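Side-chain contacts in 2S Albumin protein (Dolichos, PDB 6IX1), which probably serves as a seed storage protein and is built as a hemopexin-type four-bladed beta-propeller: residues Glu72-Ser77 with Glu104-Leu109; Ala6-Ser11 with Tyr17-Asn22; Glu129-Lys134 with Asp157-Leu162. All blocks are in the same frame, centred on the assembly; numbering follows the deposited sequence. Where two conformers were deposited one is given.

Contact 1: Glu72-Ser77 with Glu104-Leu109; sequences EAYVFS and EMFPVL
Tyr74 on strand 72-77 and Met105 at the end of helix 102-105 have their CA atoms 10.0 Å apart, so only long side chains can bridge the two backbones of this hemopexin-type beta-propeller. Phe106, the first residue to leave helical geometry, and Tyr74 form the main pair. The Phe106 ring comes from the direction opposite to the Tyr74 side chain and sets its edge against the tyrosine face in a T-shaped pair, the planes meeting at 58°. Phe106 CZ leads, standing 3.5 Å above the Tyr74 ring plane and over its centre. Phenylalanine suits this place because a wholly apolar ring can present a C-H edge to the pi face without burying a polar group. Phe76, two residues along the strand, crosses Phe106 at about a right angle and brings its CZ to 4.1 Å from Phe106 CE2. Met105, an unbranched and flexible thioether, bends at chi2 (69°) and again at chi3 (82°), which lays CG, SD and CE alongside the CE1 corner of Tyr74, the sulfur making a Met-aromatic contact at the ring edge. Tyr83 stacks on Tyr74, and Ile141 of strand 137-142 touches Phe106, so the group belongs to a larger buried cluster, mainly aromatic and aliphatic. Met105 CG meets both rings: it lies 3.7 Å from Tyr74 CE1 and sits over the face of Phe106, displaced toward its rim.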
loop_
_atom_site.group_PDB
_atom_site.type_symbol
_atom_site.label_atom_id
_atom_site.label_comp_id
_atom_site.label_asym_id
_atom_site.label_seq_id
_atom_site.Cartn_x
_atom_site.Cartn_y
_atom_site.Cartn_z
ATOM N N GLU A 72 5.151 10.467 -6.795
ATOM C CA GLU A 72 6.160 9.872 -5.888
ATOM C C GLU A 72 5.538 8.797 -4.983
ATOM O O GLU A 72 4.400 8.911 -4.606
ATOM C CB GLU A 72 6.831 10.971 -5.074
ATOM C CG GLU A 72 7.586 11.950 -5.984
ATOM C CD GLU A 72 8.166 13.184 -5.329
ATOM O OE1 GLU A 72 7.834 13.410 -4.214
ATOM O OE2 GLU A 72 8.832 13.922 -6.072
ATOM N N ALA A 73 6.372 7.818 -4.656
ATOM C CA ALA A 73 5.965 6.756 -3.742
ATOM C C ALA A 73 7.205 6.172 -3.067
ATOM O O ALA A 73 8.236 6.153 -3.687
ATOM C CB ALA A 73 5.224 5.699 -4.480
ATOM N N TYR A 74 6.991 5.665 -1.838
ATOM C CA TYR A 74 7.971 4.731 -1.248
ATOM C C TYR A 74 7.633 3.302 -1.569
ATOM O O TYR A 74 6.420 2.950 -1.553
ATOM C CB TYR A 74 8.094 4.902 0.272
ATOM C CG TYR A 74 8.871 6.098 0.686
ATOM C CD1 TYR A 74 10.256 6.035 0.765
ATOM C CD2 TYR A 74 8.304 7.317 0.945
ATOM C CE1 TYR A 74 11.045 7.123 1.109
ATOM C CE2 TYR A 74 9.061 8.402 1.316
ATOM C CZ TYR A 74 10.440 8.306 1.398
ATOM O OH TYR A 74 11.163 9.396 1.774
ATOM N N VAL A 75 8.649 2.516 -1.878
ATOM C CA VAL A 75 8.490 1.070 -2.038
ATOM C C VAL A 75 9.464 0.343 -1.146
ATOM O O VAL A 75 10.489 0.934 -0.738
ATOM C CB VAL A 75 8.710 0.721 -3.521
ATOM C CG1 VAL A 75 7.662 1.368 -4.405
ATOM C CG2 VAL A 75 10.080 1.069 -4.092
ATOM N N PHE A 76 9.108 -0.868 -0.795
ATOM C CA PHE A 76 9.795 -1.686 0.209
ATOM C C PHE A 76 9.968 -3.101 -0.323
ATOM O O PHE A 76 9.112 -3.553 -1.083
ATOM C CB PHE A 76 8.969 -1.753 1.499
ATOM C CG PHE A 76 8.736 -0.422 2.194
ATOM C CD1 PHE A 76 7.807 0.497 1.720
ATOM C CD2 PHE A 76 9.563 -0.021 3.232
ATOM C CE1 PHE A 76 7.657 1.750 2.291
ATOM C CE2 PHE A 76 9.436 1.245 3.748
ATOM C CZ PHE A 76 8.476 2.137 3.309
ATOM N N SER A 77 11.000 -3.785 0.121
ATOM C CA SER A 77 11.242 -5.207 -0.129
ATOM C C SER A 77 12.086 -5.701 1.064
ATOM O O SER A 77 13.246 -5.350 1.144
ATOM C CB SER A 77 11.930 -5.469 -1.413
ATOM O OG SER A 77 12.067 -6.854 -1.648
ATOM N N GLU A 104 17.606 3.444 7.877
ATOM C CA GLU A 104 18.372 4.549 7.318
ATOM C C GLU A 104 17.461 5.553 6.592
ATOM O O GLU A 104 17.689 6.771 6.692
ATOM C CB GLU A 104 19.446 4.025 6.415
ATOM C CG GLU A 104 20.604 3.366 7.132
ATOM C CD GLU A 104 21.463 2.693 6.101
ATOM O OE1 GLU A 104 22.467 3.287 5.685
ATOM O OE2 GLU A 104 21.126 1.515 5.726
ATOM N N MET A 105 16.405 5.097 5.926
ATOM C CA MET A 105 15.472 5.989 5.223
ATOM C C MET A 105 14.697 6.836 6.242
ATOM O O MET A 105 14.437 7.990 6.004
ATOM C CB MET A 105 14.537 5.198 4.321
ATOM C CG MET A 105 13.740 6.058 3.442
ATOM S SD MET A 105 14.651 6.917 2.159
ATOM C CE MET A 105 14.731 5.586 0.950
ATOM N N PHE A 106 14.265 6.167 7.316
ATOM C CA PHE A 106 13.406 6.778 8.341
ATOM C C PHE A 106 14.028 6.471 9.681
ATOM O O PHE A 106 13.618 5.514 10.365
ATOM C CB PHE A 106 11.989 6.230 8.291
ATOM C CG PHE A 106 11.296 6.336 6.965
ATOM C CD1 PHE A 106 10.751 7.535 6.538
ATOM C CD2 PHE A 106 11.219 5.238 6.132
ATOM C CE1 PHE A 106 10.177 7.622 5.266
ATOM C CE2 PHE A 106 10.571 5.325 4.884
ATOM C CZ PHE A 106 10.022 6.494 4.476
ATOM N N PRO A 107 15.048 7.257 10.092
ATOM C CA PRO A 107 15.705 6.991 11.384
ATOM C C PRO A 107 14.785 6.846 12.610
ATOM O O PRO A 107 15.154 6.085 13.537
ATOM C CB PRO A 107 16.657 8.184 11.513
ATOM C CG PRO A 107 17.079 8.448 10.077
ATOM C CD PRO A 107 15.787 8.234 9.303
ATOM N N VAL A 108 13.613 7.491 12.609
ATOM C CA VAL A 108 12.693 7.356 13.761
ATOM C C VAL A 108 12.204 5.924 13.891
ATOM O O VAL A 108 11.699 5.543 14.964
ATOM C CB VAL A 108 11.467 8.264 13.658
ATOM C CG1 VAL A 108 11.857 9.712 13.838
ATOM C CG2 VAL A 108 10.599 7.993 12.450
ATOM N N LEU A 109 12.318 5.159 12.822
ATOM C CA LEU A 109 11.847 3.754 12.813
ATOM C C LEU A 109 12.962 2.787 13.238
ATOM O O LEU A 109 12.668 1.614 13.411
ATOM C CB LEU A 109 11.270 3.377 11.414
ATOM C CG LEU A 109 10.083 4.207 10.925
ATOM C CD1 LEU A 109 9.557 3.630 9.593
ATOM C CD2 LEU A 109 9.014 4.288 11.935
#

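Contact 2: Ala6-Ser11 with Tyr17-Asn22; sequences AAFRSS and YFFECN
Phe8 and Tyr17 face each other across the antiparallel beta hairpin of strands 6-9 and 15-20, as a hydrogen-bonded pair in a four-stranded propeller sheet. Their planes are 28° from parallel but slid apart, so the rings barely overlap, although Phe8 CE1 comes to 3.3 Å from Tyr17 CD1. Tyr17 CB stands over the centre of the Phe8 ring, a CH-pi contact of 4.1 Å to the centroid. Phe8 CG lies between its backbone N and carbonyl carbon (chi1 70°), which swings the ring across to the neighbouring strand. Its CD2 and CE2 reach Phe19: Phe8 CE2 lies at the edge of the Phe19 ring, 3.7 Å from Phe19 CE2. Replacing Phe8 by alanine would probably leave Tyr17 CB and the Phe19 edge without their shared partner and open a gap in this aromatic cluster. Ala6, on the same sheet face, is small enough to fit beside Phe19. On the other face Ala7 CB rests at the edge of Phe18. The straightest backbone bond runs from Phe19 N to Ala6 O. Ser10 OG accepts from Arg12 N, and one water joins the hydroxyls, 2.6 Å from Ser10 OG and 2.9 Å from Tyr17 OH.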
loop_
_atom_site.group_PDB
_atom_site.type_symbol
_atom_site.label_atom_id
_atom_site.label_comp_id
_atom_site.label_asym_id
_atom_site.label_seq_id
_atom_site.Cartn_x
_atom_site.Cartn_y
_atom_site.Cartn_z
ATOM N N ALA A 6 1.242 -5.541 -2.242
ATOM C CA ALA A 6 1.346 -4.119 -1.989
ATOM C C ALA A 6 0.444 -3.345 -2.919
ATOM O O ALA A 6 0.142 -3.865 -4.027
ATOM C CB ALA A 6 2.799 -3.670 -2.123
ATOM N N ALA A 7 0.128 -2.126 -2.588
ATOM C CA ALA A 7 -0.608 -1.252 -3.506
ATOM C C ALA A 7 -0.258 0.194 -3.256
ATOM O O ALA A 7 0.161 0.572 -2.119
ATOM C CB ALA A 7 -2.086 -1.492 -3.283
ATOM N N PHE A 8 -0.483 1.057 -4.229
ATOM C CA PHE A 8 -0.486 2.500 -3.966
ATOM C C PHE A 8 -1.366 3.209 -4.981
ATOM O O PHE A 8 -1.620 2.704 -6.092
ATOM C CB PHE A 8 0.940 3.072 -3.895
ATOM C CG PHE A 8 1.744 3.142 -5.167
ATOM C CD1 PHE A 8 1.504 4.142 -6.112
ATOM C CD2 PHE A 8 2.718 2.199 -5.377
ATOM C CE1 PHE A 8 2.281 4.190 -7.254
ATOM C CE2 PHE A 8 3.518 2.300 -6.521
ATOM C CZ PHE A 8 3.264 3.269 -7.470
ATOM N N ARG A 9 -1.846 4.357 -4.561
ATOM C CA ARG A 9 -2.745 5.212 -5.327
ATOM C C ARG A 9 -1.943 6.093 -6.275
ATOM O O ARG A 9 -1.010 6.804 -5.864
ATOM C CB ARG A 9 -3.528 6.093 -4.324
ATOM C CG ARG A 9 -4.481 7.047 -4.988
ATOM C CD ARG A 9 -5.187 7.993 -4.075
ATOM N NE ARG A 9 -4.275 8.837 -3.342
ATOM C CZ ARG A 9 -4.680 9.671 -2.365
ATOM N NH1 ARG A 9 -5.909 9.674 -1.946
ATOM N NH2 ARG A 9 -3.742 10.390 -1.730
ATOM N N SER A 10 -2.290 6.053 -7.569
ATOM C CA SER A 10 -1.581 6.864 -8.547
ATOM C C SER A 10 -2.025 8.324 -8.422
ATOM O O SER A 10 -3.144 8.645 -8.061
ATOM C CB SER A 10 -1.892 6.393 -9.946
ATOM O OG SER A 10 -1.196 7.180 -10.865
ATOM N N SER A 11 -1.125 9.215 -8.873
ATOM C CA SER A 11 -1.522 10.593 -9.224
ATOM C C SER A 11 -2.597 10.671 -10.330
ATOM O O SER A 11 -3.361 11.620 -10.344
ATOM C CB SER A 11 -0.299 11.382 -9.621
ATOM O OG SER A 11 0.254 10.777 -10.780
ATOM N N TYR A 17 -1.901 0.904 -8.492
ATOM C CA TYR A 17 -0.890 -0.106 -8.781
ATOM C C TYR A 17 -0.966 -1.222 -7.741
ATOM O O TYR A 17 -0.973 -0.929 -6.542
ATOM C CB TYR A 17 0.507 0.517 -8.747
ATOM C CG TYR A 17 0.810 1.504 -9.849
ATOM C CD1 TYR A 17 0.467 2.813 -9.683
ATOM C CD2 TYR A 17 1.378 1.142 -11.067
ATOM C CE1 TYR A 17 0.686 3.771 -10.652
ATOM C CE2 TYR A 17 1.631 2.102 -12.041
ATOM C CZ TYR A 17 1.241 3.428 -11.851
ATOM O OH TYR A 17 1.418 4.418 -12.783
ATOM N N PHE A 18 -1.053 -2.448 -8.196
ATOM C CA PHE A 18 -1.047 -3.642 -7.356
ATOM C C PHE A 18 0.181 -4.469 -7.663
ATOM O O PHE A 18 0.393 -4.788 -8.831
ATOM C CB PHE A 18 -2.264 -4.540 -7.556
ATOM C CG PHE A 18 -3.599 -3.975 -7.162
ATOM C CD1 PHE A 18 -3.795 -3.441 -5.946
ATOM C CD2 PHE A 18 -4.696 -4.046 -7.987
ATOM C CE1 PHE A 18 -5.023 -2.973 -5.548
ATOM C CE2 PHE A 18 -5.939 -3.646 -7.583
ATOM C CZ PHE A 18 -6.105 -3.088 -6.348
ATOM N N PHE A 19 0.919 -4.818 -6.605
ATOM C CA PHE A 19 2.116 -5.679 -6.732
ATOM C C PHE A 19 1.832 -7.071 -6.193
ATOM O O PHE A 19 1.210 -7.231 -5.123
ATOM C CB PHE A 19 3.300 -5.037 -5.971
ATOM C CG PHE A 19 3.610 -3.696 -6.569
ATOM C CD1 PHE A 19 4.431 -3.577 -7.659
ATOM C CD2 PHE A 19 3.010 -2.583 -6.076
ATOM C CE1 PHE A 19 4.626 -2.346 -8.267
ATOM C CE2 PHE A 19 3.218 -1.352 -6.685
ATOM C CZ PHE A 19 4.020 -1.251 -7.774
ATOM N N GLU A 20 2.241 -8.076 -6.969
ATOM C CA GLU A 20 2.033 -9.504 -6.692
ATOM C C GLU A 20 3.359 -10.179 -7.019
ATOM O O GLU A 20 3.710 -10.337 -8.191
ATOM C CB GLU A 20 0.868 -10.037 -7.499
ATOM C CG GLU A 20 -0.331 -9.126 -7.419
ATOM C CD GLU A 20 -0.983 -8.836 -8.770
ATOM O OE1 GLU A 20 -1.877 -9.327 -8.786
ATOM O OE2 GLU A 20 -0.454 -8.161 -9.764
ATOM N N CYS A 21 4.099 -10.505 -5.974
ATOM C CA CYS A 21 5.429 -11.080 -6.107
ATOM C C CYS A 21 6.263 -10.079 -6.905
ATOM O O CYS A 21 6.369 -8.915 -6.552
ATOM C CB CYS A 21 5.421 -12.505 -6.646
ATOM S SG CYS A 21 4.431 -13.527 -5.569
ATOM N N ASN A 22 6.893 -10.581 -7.942
ATOM C CA ASN A 22 7.771 -9.784 -8.838
ATOM C C ASN A 22 7.029 -9.113 -9.982
ATOM O O ASN A 22 7.739 -8.560 -10.879
ATOM C CB ASN A 22 8.926 -10.634 -9.382
ATOM C CG ASN A 22 8.439 -11.800 -10.232
ATOM O OD1 ASN A 22 7.276 -12.181 -10.167
ATOM N ND2 ASN A 22 9.341 -12.449 -10.941
HETATM O O HOH W 1 -0.961 5.938 -13.192
#

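Contact 3: Glu129-Lys134 with Asp157-Leu162; sequences EVYLFK and DGFPVL. With SO4 (sulfate ion), chain E.
Tyr131 OH lies 2.6 Å from O2 and 2.9 Å from O1 of a bound sulfate ion. The same anion is hydrogen-bonded to Tyr138 OH, Arg140 NE and Gly199 N, a site that joins strands 129-134 and 137-142 to a loop further along the chain. The ion probably came from the crystallisation liquor. It sits at the edge of the Tyr131 ring, near its plane, and so leaves the face to an apolar neighbour. That neighbour is Phe159, whose CZ comes over the face to 3.7 Å from Tyr131 CE1. The two side chains make an offset edge-to-face pair, with centroids 5.5 Å apart and planes at 65°, the edge of Phe159 turned to the tyrosine. With CG anti to the carbonyl carbon (chi1 -67°), the Tyr131 ring is carried out from the strand, its face to Phe159 and its hydroxyl at the sulfate. Phe133, two residues on, offers its ring edge to Phe159 CE2 at a looser 4.4 Å from its CZ. Phe159 also meets Tyr138 edge-to-face, so the phenylalanine is wedged among aromatic rings of this hemopexin repeat. Gly158 fits before it, since a CB there would come close to Phe159 CD2. Beyond, Leu162 N bonds to Phe159 O at 2.9 Å and closes the short turn. A tyrosine suits the place of Tyr131 because it is two-sided in character: an apolar face packs in the interior while the hydroxyl faces a site that, with Arg140, Tyr138 and the N-H of Gly199, is consistent with a pocket able to hold a small anion.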
loop_
_atom_site.group_PDB
_atom_site.type_symbol
_atom_site.label_atom_id
_atom_site.label_comp_id
_atom_site.label_asym_id
_atom_site.label_seq_id
_atom_site.Cartn_x
_atom_site.Cartn_y
_atom_site.Cartn_z
ATOM N N GLU A 129 0.622 12.524 6.508
ATOM C CA GLU A 129 0.719 11.274 7.223
ATOM C C GLU A 129 0.419 10.060 6.337
ATOM O O GLU A 129 -0.348 10.115 5.375
ATOM C CB GLU A 129 -0.188 11.226 8.412
ATOM C CG GLU A 129 0.329 12.138 9.516
ATOM C CD GLU A 129 -0.535 12.184 10.765
ATOM O OE1 GLU A 129 -1.275 11.189 10.954
ATOM O OE2 GLU A 129 -0.454 13.203 11.465
ATOM N N VAL A 130 1.076 8.991 6.701
ATOM C CA VAL A 130 0.980 7.657 6.108
ATOM C C VAL A 130 0.835 6.653 7.227
ATOM O O VAL A 130 1.648 6.659 8.199
ATOM C CB VAL A 130 2.223 7.345 5.296
ATOM C CG1 VAL A 130 2.171 5.946 4.761
ATOM C CG2 VAL A 130 2.425 8.346 4.179
ATOM N N TYR A 131 -0.166 5.798 7.161
ATOM C CA TYR A 131 -0.365 4.672 8.085
ATOM C C TYR A 131 0.599 3.577 7.722
ATOM O O TYR A 131 0.721 3.220 6.563
ATOM C CB TYR A 131 -1.772 4.134 8.047
ATOM C CG TYR A 131 -2.771 5.127 8.576
ATOM C CD1 TYR A 131 -3.112 5.181 9.903
ATOM C CD2 TYR A 131 -3.489 5.969 7.750
ATOM C CE1 TYR A 131 -3.972 6.095 10.444
ATOM C CE2 TYR A 131 -4.385 6.871 8.293
ATOM C CZ TYR A 131 -4.657 6.942 9.628
ATOM O OH TYR A 131 -5.625 7.760 10.079
ATOM N N LEU A 132 1.299 3.021 8.703
ATOM C CA LEU A 132 2.231 1.897 8.617
ATOM C C LEU A 132 1.714 0.727 9.485
ATOM O O LEU A 132 1.396 0.974 10.648
ATOM C CB LEU A 132 3.647 2.302 9.066
ATOM C CG LEU A 132 4.262 3.524 8.388
ATOM C CD1 LEU A 132 5.609 3.727 8.975
ATOM C CD2 LEU A 132 4.432 3.401 6.881
ATOM N N PHE A 133 1.717 -0.482 8.919
ATOM C CA PHE A 133 1.176 -1.646 9.611
ATOM C C PHE A 133 2.248 -2.718 9.663
ATOM O O PHE A 133 2.932 -2.947 8.655
ATOM C CB PHE A 133 -0.027 -2.225 8.868
ATOM C CG PHE A 133 -1.160 -1.246 8.819
ATOM C CD1 PHE A 133 -2.032 -1.173 9.892
ATOM C CD2 PHE A 133 -1.362 -0.351 7.743
ATOM C CE1 PHE A 133 -3.062 -0.234 9.933
ATOM C CE2 PHE A 133 -2.400 0.557 7.783
ATOM C CZ PHE A 133 -3.275 0.583 8.836
ATOM N N LYS A 134 2.390 -3.360 10.831
ATOM C CA LYS A 134 3.331 -4.483 10.988
ATOM C C LYS A 134 2.743 -5.437 12.009
ATOM O O LYS A 134 2.515 -5.019 13.189
ATOM C CB LYS A 134 4.723 -4.051 11.492
ATOM C CG LYS A 134 5.719 -5.164 11.688
ATOM C CD LYS A 134 6.020 -5.987 10.460
ATOM C CE LYS A 134 7.204 -6.879 10.672
ATOM N NZ LYS A 134 8.388 -6.046 10.765
ATOM N N ASP A 157 -6.604 -0.162 18.339
ATOM C CA ASP A 157 -6.640 1.121 19.106
ATOM C C ASP A 157 -6.995 2.293 18.205
ATOM O O ASP A 157 -7.642 3.221 18.643
ATOM C CB ASP A 157 -5.289 1.425 19.743
ATOM C CG ASP A 157 -4.911 0.381 20.827
ATOM O OD1 ASP A 157 -5.836 0.004 21.541
ATOM O OD2 ASP A 157 -3.720 0.066 20.926
ATOM N N GLY A 158 -6.573 2.311 16.948
ATOM C CA GLY A 158 -6.960 3.325 15.977
ATOM C C GLY A 158 -8.244 3.005 15.265
ATOM O O GLY A 158 -8.972 3.912 14.870
ATOM N N PHE A 159 -8.424 1.704 15.008
ATOM C CA PHE A 159 -9.516 1.203 14.122
ATOM C C PHE A 159 -10.323 0.133 14.835
ATOM O O PHE A 159 -10.334 -1.000 14.387
ATOM C CB PHE A 159 -8.902 0.729 12.793
ATOM C CG PHE A 159 -8.104 1.728 12.060
ATOM C CD1 PHE A 159 -8.720 2.549 11.135
ATOM C CD2 PHE A 159 -6.736 1.812 12.249
ATOM C CE1 PHE A 159 -7.989 3.500 10.462
ATOM C CE2 PHE A 159 -6.014 2.772 11.558
ATOM C CZ PHE A 159 -6.638 3.577 10.647
ATOM N N PRO A 160 -11.022 0.507 15.947
ATOM C CA PRO A 160 -11.858 -0.473 16.615
ATOM C C PRO A 160 -12.941 -1.060 15.706
ATOM O O PRO A 160 -13.419 -2.133 15.988
ATOM C CB PRO A 160 -12.450 0.247 17.821
ATOM C CG PRO A 160 -12.358 1.707 17.393
ATOM C CD PRO A 160 -11.071 1.827 16.605
ATOM N N VAL A 161 -13.273 -0.376 14.581
ATOM C CA VAL A 161 -14.275 -0.910 13.648
ATOM C C VAL A 161 -13.812 -2.263 13.112
ATOM O O VAL A 161 -14.623 -3.004 12.618
ATOM C CB VAL A 161 -14.586 0.130 12.561
ATOM C CG1 VAL A 161 -13.500 0.212 11.536
ATOM C CG2 VAL A 161 -15.896 -0.166 11.833
ATOM N N LEU A 162 -12.521 -2.520 13.125
ATOM C CA LEU A 162 -11.967 -3.776 12.580
ATOM C C LEU A 162 -11.890 -4.908 13.618
ATOM O O LEU A 162 -11.559 -6.011 13.262
ATOM C CB LEU A 162 -10.540 -3.532 12.066
ATOM C CG LEU A 162 -10.444 -2.530 10.935
ATOM C CD1 LEU A 162 -8.972 -2.360 10.551
ATOM C CD2 LEU A 162 -11.210 -3.004 9.715
HETATM S S SO4 E . -5.471 7.587 13.561
HETATM O O1 SO4 E . -4.873 8.718 12.749
HETATM O O2 SO4 E . -6.385 7.139 12.507
HETATM O O3 SO4 E . -6.070 8.266 14.592
HETATM O O4 SO4 E . -4.386 6.754 13.907
#

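In the fold
Along the chain contact 2 comes first, then contact 1, then contact 3, each complete before the next begins, and each draws on a different one of the four antiparallel sheets that form the propeller blades. Their centres are about 16 Å (1 and 2), 18 Å (1 and 3) and 19 Å (2 and 3) apart. Contact 2 is a neighbouring-strand pairing nearer the middle of the molecule, about 7 Å from the chain centre. Contacts 1 and 3, each about 13 Å out, repeat one design: a strand's aromatic residues meet the phenylalanine just after a short helical turn. These two also touch, through Leu109 CD1 and Leu132 CD1 at 4.0 Å, so adjoining parts of the propeller are packed together there.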